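Local coordinates for protein ribokinase RBSK (Mycobacterium tuberculosis, PDB 3GO6) that probably phosphorylates D-ribose at O-5, using ATP and a divalent metal ion, most likely magnesium, at residues A19-V24 with V141-V146. Residues are numbered along the deposited sequence; the frame is centred on the assembly and turned at random.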
# COMPACT_ATOMS: atom_id res chain seq x y z
N ALA A 19 14.97 34.71 -11.23
CA ALA A 19 14.67 33.25 -11.01
C ALA A 19 13.65 32.76 -12.03
O ALA A 19 12.67 33.45 -12.28
CB ALA A 19 14.14 33.02 -9.60
N PRO A 20 13.88 31.57 -12.63
CA PRO A 20 12.93 31.08 -13.63
C PRO A 20 11.59 30.73 -13.01
O PRO A 20 11.54 30.27 -11.87
CB PRO A 20 13.62 29.82 -14.20
CG PRO A 20 14.57 29.42 -13.20
CD PRO A 20 14.99 30.63 -12.42
N ARG A 21 10.51 30.99 -13.74
CA ARG A 21 9.18 30.72 -13.25
C ARG A 21 8.75 29.40 -13.86
O ARG A 21 8.54 29.31 -15.08
CB ARG A 21 8.20 31.85 -13.62
CG ARG A 21 8.60 33.23 -13.08
CD ARG A 21 7.83 34.35 -13.78
NE ARG A 21 8.08 34.40 -15.22
CZ ARG A 21 7.36 35.10 -16.10
NH1 ARG A 21 6.32 35.83 -15.69
NH2 ARG A 21 7.67 35.08 -17.39
N VAL A 22 8.64 28.38 -13.02
CA VAL A 22 8.23 27.06 -13.48
C VAL A 22 6.79 26.83 -13.05
O VAL A 22 6.47 26.98 -11.87
CB VAL A 22 9.16 25.97 -12.92
CG1 VAL A 22 8.62 24.59 -13.23
CG2 VAL A 22 10.59 26.16 -13.51
N CYS A 23 5.93 26.47 -14.01
CA CYS A 23 4.59 26.00 -13.70
C CYS A 23 4.48 24.48 -13.90
O CYS A 23 4.72 23.97 -15.01
CB CYS A 23 3.54 26.72 -14.54
SG CYS A 23 1.90 25.99 -14.31
N VAL A 24 4.15 23.76 -12.83
CA VAL A 24 3.99 22.31 -12.93
C VAL A 24 2.50 22.00 -12.96
O VAL A 24 1.77 22.37 -12.05
CB VAL A 24 4.67 21.57 -11.75
CG1 VAL A 24 4.50 20.06 -11.88
CG2 VAL A 24 6.15 21.96 -11.66
N VAL A 141 -1.14 28.20 -16.29
CA VAL A 141 0.20 28.50 -16.82
C VAL A 141 0.48 29.99 -17.03
O VAL A 141 1.38 30.36 -17.79
CB VAL A 141 0.48 27.70 -18.12
CG1 VAL A 141 0.40 26.20 -17.85
CG2 VAL A 141 -0.50 28.09 -19.21
N ALA A 142 -0.27 30.85 -16.33
CA ALA A 142 -0.02 32.29 -16.37
C ALA A 142 1.41 32.59 -15.95
O ALA A 142 1.93 31.99 -15.00
CB ALA A 142 -1.02 33.04 -15.48
N ASN A 143 2.05 33.50 -16.68
CA ASN A 143 3.36 34.02 -16.31
C ASN A 143 4.38 32.94 -15.95
O ASN A 143 4.92 32.92 -14.83
CB ASN A 143 3.25 35.04 -15.16
CG ASN A 143 2.18 36.09 -15.42
OD1 ASN A 143 1.24 36.25 -14.62
ND2 ASN A 143 2.30 36.80 -16.54
N CYS A 144 4.61 32.00 -16.87
CA CYS A 144 5.70 31.05 -16.63
C CYS A 144 6.71 31.06 -17.76
O CYS A 144 6.42 31.48 -18.88
CB CYS A 144 5.20 29.63 -16.31
SG CYS A 144 4.67 28.62 -17.71
N ASP A 145 7.92 30.63 -17.42
CA ASP A 145 9.00 30.46 -18.38
C ASP A 145 9.02 29.01 -18.90
O ASP A 145 9.25 28.78 -20.10
CB ASP A 145 10.32 30.82 -17.69
CG ASP A 145 10.34 32.29 -17.27
OD1 ASP A 145 9.87 33.13 -18.06
OD2 ASP A 145 10.80 32.59 -16.15
N VAL A 146 8.76 28.06 -18.00
CA VAL A 146 8.70 26.64 -18.37
C VAL A 146 7.43 26.00 -17.79
O VAL A 146 7.17 26.11 -16.59
CB VAL A 146 9.93 25.86 -17.83
CG1 VAL A 146 9.86 24.36 -18.21
CG2 VAL A 146 11.25 26.47 -18.34
O HOH W 1 11.74 34.64 -14.63
O HOH W 2 4.93 37.25 -17.91
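R21 and D145 carry this contact through a salt bridge whose two flat groups are turned well out of one plane, 55° apart. NH2 of R21 reaches OD1 of D145 at 3.0 Å, and that oxygen lies within the guanidinium plane but is approached from above the carboxylate. The other oxygen, OD2, accepts the backbone N of R21 at 2.9 Å, a weak bond from NE, and a water that also donates to A19 O. The carboxylate thus grips both backbone and side chain of R21. A bend at chi3 (-61°) brings the guanidinium over the backbone at N143 and C144, just before D145: N143 O sits 3.0 Å above one face, offset toward the rim, yet its angle to NH1 is too poor for a hydrogen bond. A second water, level with the guanidinium edge, joins NH1 to ND2 of N143.

R21 O takes two donors, D145 N at 2.8 Å and V146 N at 3.2 Å; C23 N then bonds to V146 O at 2.9 Å, establishing the parallel bridge V22-V146. With SG anti to its backbone N (chi1 173°), C23 sets its sulfur against V141 CG1 at 3.9 Å, while its CB meets C144 CB.

The pairing joins neighbouring strands 21-25 and 146-149 in the central sheet of the ribokinase-like fold; strand 72-76 flanks the former, strand 171-175 the latter, and V141 packs on helix 155-167.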